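Side-chain contacts in 1-deoxy-D-xylulose 5-phosphate reductoisomerase (Moraxella catarrhalis, PDB 4ZQG), which catalyses the NAD(P)H-dependent, metal-assisted conversion of 1-deoxy-D-xylulose 5-phosphate to 2-C-methyl-D-erythritol 4-phosphate in the MEP isoprenoid pathway: residues A135-I140 with L331-C336; S155-I160 with L236-H241. All coordinates share one frame; numbering follows the deposited sequence.

Contact 1 of 2, residues A135-I140 with L331-C336; sequences AGDLVI and LGTGAC
Thr-333 reaches Asp-137 through a single polar contact between two helices near the protein surface. At the root of the threonine side chain, CB lies 4.1 Å from Asp-137 OD2, too far to do more than border it. OG1 does the work: it donates a hydrogen bond of 3.0 Å to Asp-137 OD2, meeting that oxygen nearly end-on, in line with its C-O bond. The methyl CG2 takes no part in this bond, since with OG1 anti to the carbonyl carbon (chi1 -70°) it branches off to the other side, anti to the backbone N. Thr-333 begins the helix 333-351 of the C-terminal region, directly after Gly-332, whose positive phi of 105° ends the preceding helix 320-331 and which then serves as N-cap of the next. Asp-137 belongs to helix 130-146, the crossover between the parallel strands 123-126 and 149-152 of the Rossmann-type sheet, so the bond ties the nucleotide-binding fold to the C-terminal helices. The aspartate CG stands 4.1 Å from Thr-333 OG1, and the Asp-137 side chain lies about 3 Å from a bound 2-[N-cyclohexylamino]ethane sulfonic acid, probably from the crystallisation liquor. On the threonine side, Phe-381 packs against the side chain.

Contact 2 of 2, residues S155-I160 with L236-H241; sequences SEHNAI and LIEACH. With MG (magnesium ion), chain D; FOM (3-[formyl(hydroxy)amino]propylphosphonic acid), chain E.
Glu-238 lays its side chain across one face of the His-157 imidazole, yet no hydrogen bond joins the two. The meeting lies at the catalytic centre of the reductoisomerase fold, where helix 155-162, which follows strand 149-152, at the edge of the parallel sheet within this chain, after a short link that carries Asp-154, packs beside helix 230-243. Glu-238 leaves its helix with CG anti to the backbone N (chi1 -177°) and stays extended, which carries it over the ring. There CG makes a CH-pi contact 3.9 Å from the ring centroid of His-157, and the carboxylate carbon CD follows over the ring centre. The carboxylate plane is turned 56° from that of the ring, and OE2 of Glu-238 comes over the same face, in a position too tight in the model to be read closely. The ring's polar partner is elsewhere: NE2 of His-157 is hydrogen-bonded to the backbone O of Glu-235, a magnesium ligand, which makes the histidine a second-shell neighbour of the metal site and probably helps position Glu-235.

One residue earlier, Glu-156 bends at chi2 (80°) and turns its carboxylate to the magnesium ion. Glu-156 OE2 binds magnesium at 2.2 Å, together with Asp-154 and Glu-235. Its OE1 forms a salt bridge with Lys-232, a residue that also holds the inhibitor. Fosmidomycin chelates the metal with both hydroxamate oxygens, O1 and O2, the latter 2.1 Å from magnesium. The first turn of helix 155-162 completes this grip, as Ser-155 N donates a 3.3 Å hydrogen bond to fosmidomycin O1. Ala-239 CA lies in the plane of the imidazole at its edge, and the methyl CB, standing off that plane, is 3.9 Å from His-157 NE2.

The two contacts are nested along the chain, in the order 135-140, 155-160, 236-241, 331-336, with contact 2 inside the loop that contact 1 closes. Their centres are 15 Å apart, and helix 230-243 bridges them: His-241 ND1 packs 3.3 Å from Gly-136 CA, and Ile-237 CD1 lies 3.7 Å from Cys-336 SG. Helix 130-146 of contact 1 runs into strand 149-152, the edge strand of the parallel sheet within this chain, from which helix 155-162 of contact 2 follows. Helix 230-243 thus touches both segments of contact 1 through His-241 and Ile-237, and lies against helix 155-162, which carries Glu-156, while its own Glu-235 reaches the magnesium ion.

Contact 1 of 2, residues A135-I140 with L331-C336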
# COMPACT_ATOMS: atom_id res chain seq x y z
N ALA A 135 6.84 1.81 -28.28
CA ALA A 135 7.95 0.92 -28.51
C ALA A 135 8.22 0.07 -27.29
O ALA A 135 9.36 -0.29 -27.01
CB ALA A 135 9.17 1.74 -28.87
N GLY A 136 7.14 -0.28 -26.60
CA GLY A 136 7.24 -1.03 -25.38
C GLY A 136 8.08 -2.28 -25.53
O GLY A 136 9.05 -2.45 -24.79
N ASP A 137 7.76 -3.14 -26.50
CA ASP A 137 8.49 -4.40 -26.60
C ASP A 137 9.94 -4.09 -26.83
O ASP A 137 10.81 -4.68 -26.21
CB ASP A 137 8.01 -5.30 -27.75
CG ASP A 137 6.52 -5.56 -27.72
OD1 ASP A 137 6.03 -6.33 -26.84
OD2 ASP A 137 5.86 -4.99 -28.62
N LEU A 138 10.18 -3.14 -27.72
CA LEU A 138 11.55 -2.82 -28.14
C LEU A 138 12.35 -2.25 -26.99
O LEU A 138 13.49 -2.65 -26.77
CB LEU A 138 11.54 -1.86 -29.31
CG LEU A 138 12.88 -1.45 -29.93
CD1 LEU A 138 13.79 -2.65 -30.13
CD2 LEU A 138 12.63 -0.73 -31.25
N VAL A 139 11.72 -1.35 -26.24
CA VAL A 139 12.39 -0.72 -25.12
C VAL A 139 12.73 -1.74 -24.03
O VAL A 139 13.90 -1.82 -23.57
CB VAL A 139 11.54 0.44 -24.55
CG1 VAL A 139 12.15 1.02 -23.27
CG2 VAL A 139 11.38 1.55 -25.57
N ILE A 140 11.73 -2.50 -23.60
CA ILE A 140 11.93 -3.50 -22.54
C ILE A 140 12.93 -4.56 -22.97
O ILE A 140 13.86 -4.91 -22.21
CB ILE A 140 10.62 -4.22 -22.17
CG1 ILE A 140 9.53 -3.27 -21.65
CG2 ILE A 140 10.90 -5.32 -21.15
CD1 ILE A 140 9.92 -2.48 -20.44
N LEU A 331 -4.90 -5.11 -29.62
CA LEU A 331 -4.42 -5.24 -31.00
C LEU A 331 -2.91 -5.32 -31.08
O LEU A 331 -2.41 -5.92 -31.98
CB LEU A 331 -4.94 -4.13 -31.91
CG LEU A 331 -6.42 -4.15 -32.34
CD1 LEU A 331 -6.54 -3.91 -33.82
CD2 LEU A 331 -7.17 -5.43 -32.08
N GLY A 332 -2.19 -4.78 -30.12
CA GLY A 332 -0.72 -4.86 -30.14
C GLY A 332 -0.12 -3.54 -30.52
O GLY A 332 -0.82 -2.51 -30.61
N THR A 333 1.19 -3.55 -30.78
CA THR A 333 1.94 -2.31 -30.88
C THR A 333 1.56 -1.38 -32.06
O THR A 333 1.39 -0.20 -31.89
CB THR A 333 3.45 -2.58 -30.86
OG1 THR A 333 3.82 -3.02 -29.55
CG2 THR A 333 4.23 -1.29 -31.20
N GLY A 334 1.40 -1.91 -33.24
CA GLY A 334 0.86 -1.13 -34.32
C GLY A 334 -0.35 -0.31 -33.95
O GLY A 334 -0.42 0.86 -34.24
N ALA A 335 -1.34 -0.89 -33.30
CA ALA A 335 -2.56 -0.14 -32.99
C ALA A 335 -2.33 0.89 -31.92
O ALA A 335 -3.09 1.83 -31.80
CB ALA A 335 -3.66 -1.07 -32.55
N CYS A 336 -1.33 0.65 -31.08
CA CYS A 336 -0.98 1.58 -30.01
C CYS A 336 -0.32 2.84 -30.54
O CYS A 336 -0.55 3.94 -30.02
CB CYS A 336 -0.10 0.90 -28.98
SG CYS A 336 -1.08 -0.28 -28.04

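Contact 2 of 2, residues S155-I160 with L236-H241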
# COMPACT_ATOMS: atom_id res chain seq x y z
N SER A 155 2.90 8.68 -11.83
CA SER A 155 2.33 8.49 -10.49
C SER A 155 1.73 7.11 -10.27
O SER A 155 2.16 6.35 -9.38
CB SER A 155 1.24 9.54 -10.24
OG SER A 155 1.01 9.71 -8.85
N GLU A 156 0.79 6.76 -11.14
CA GLU A 156 0.13 5.47 -11.08
C GLU A 156 1.12 4.33 -11.14
O GLU A 156 1.05 3.40 -10.34
CB GLU A 156 -0.91 5.34 -12.17
CG GLU A 156 -1.97 6.45 -12.15
CD GLU A 156 -1.51 7.74 -12.77
OE1 GLU A 156 -2.29 8.72 -12.83
OE2 GLU A 156 -0.35 7.75 -13.22
N HIS A 157 2.07 4.40 -12.05
CA HIS A 157 3.02 3.31 -12.20
C HIS A 157 4.00 3.28 -11.05
O HIS A 157 4.47 2.20 -10.66
CB HIS A 157 3.74 3.44 -13.52
CG HIS A 157 2.80 3.47 -14.66
ND1 HIS A 157 2.04 4.58 -14.96
CD2 HIS A 157 2.36 2.49 -15.48
CE1 HIS A 157 1.23 4.30 -15.96
NE2 HIS A 157 1.41 3.04 -16.30
N ASN A 158 4.32 4.46 -10.51
CA ASN A 158 5.21 4.51 -9.41
C ASN A 158 4.50 3.90 -8.21
O ASN A 158 5.10 3.05 -7.52
CB ASN A 158 5.69 5.92 -9.10
CG ASN A 158 6.67 5.94 -7.95
OD1 ASN A 158 6.28 6.13 -6.80
ND2 ASN A 158 7.93 5.66 -8.26
N ALA A 159 3.23 4.27 -8.01
CA ALA A 159 2.40 3.64 -6.95
C ALA A 159 2.38 2.13 -7.03
O ALA A 159 2.79 1.45 -6.11
CB ALA A 159 0.98 4.13 -7.02
N ILE A 160 1.96 1.61 -8.17
CA ILE A 160 1.98 0.17 -8.40
C ILE A 160 3.35 -0.41 -8.09
O ILE A 160 3.48 -1.43 -7.43
CB ILE A 160 1.56 -0.16 -9.85
CG1 ILE A 160 0.06 0.06 -10.02
CG2 ILE A 160 1.90 -1.58 -10.20
CD1 ILE A 160 -0.34 0.12 -11.46
N LEU A 236 -2.60 2.65 -19.32
CA LEU A 236 -2.97 1.25 -19.43
C LEU A 236 -1.94 0.49 -20.28
O LEU A 236 -1.44 -0.58 -19.85
CB LEU A 236 -4.42 1.12 -19.93
CG LEU A 236 -4.88 -0.22 -20.44
CD1 LEU A 236 -4.72 -1.21 -19.30
CD2 LEU A 236 -6.33 -0.16 -20.86
N ILE A 237 -1.58 1.03 -21.44
CA ILE A 237 -0.61 0.36 -22.26
C ILE A 237 0.78 0.39 -21.64
O ILE A 237 1.49 -0.61 -21.67
CB ILE A 237 -0.60 0.94 -23.66
CG1 ILE A 237 -1.94 0.65 -24.33
CG2 ILE A 237 0.54 0.37 -24.48
CD1 ILE A 237 -2.38 1.75 -25.27
N GLU A 238 1.16 1.53 -21.05
CA GLU A 238 2.42 1.66 -20.28
C GLU A 238 2.52 0.57 -19.23
O GLU A 238 3.56 -0.10 -19.12
CB GLU A 238 2.55 3.06 -19.61
CG GLU A 238 3.88 3.34 -18.84
CD GLU A 238 4.01 4.77 -18.23
OE1 GLU A 238 5.14 5.33 -18.22
OE2 GLU A 238 2.99 5.34 -17.73
N ALA A 239 1.45 0.38 -18.46
CA ALA A 239 1.42 -0.64 -17.42
C ALA A 239 1.64 -2.07 -17.94
O ALA A 239 2.41 -2.85 -17.34
CB ALA A 239 0.12 -0.57 -16.67
N CYS A 240 0.99 -2.40 -19.05
CA CYS A 240 1.22 -3.69 -19.68
C CYS A 240 2.70 -3.95 -19.92
O CYS A 240 3.19 -4.99 -19.54
CB CYS A 240 0.44 -3.83 -20.98
SG CYS A 240 -1.38 -3.79 -20.87
N HIS A 241 3.42 -3.01 -20.53
CA HIS A 241 4.85 -3.23 -20.75
C HIS A 241 5.64 -3.20 -19.48
O HIS A 241 6.57 -3.98 -19.32
CB HIS A 241 5.45 -2.20 -21.70
CG HIS A 241 4.85 -2.24 -23.06
ND1 HIS A 241 5.16 -3.22 -23.97
CD2 HIS A 241 3.92 -1.45 -23.64
CE1 HIS A 241 4.43 -3.04 -25.06
NE2 HIS A 241 3.68 -1.96 -24.88
MG MG D . 0.02 9.40 -14.56
O2 FOM E . -0.82 11.28 -15.09
N1 FOM E . -0.84 12.00 -13.92
C1 FOM E . -0.05 11.73 -12.96
O1 FOM E . 0.73 10.80 -13.04
C2 FOM E . -1.87 13.04 -13.85
C3 FOM E . -3.11 12.16 -13.97
C4 FOM E . -4.37 12.97 -14.15
PA1 FOM E . -5.65 11.76 -14.41
OP1 FOM E . -5.77 10.93 -13.05
OP2 FOM E . -5.19 10.76 -15.37
OP3 FOM E . -7.09 12.37 -14.85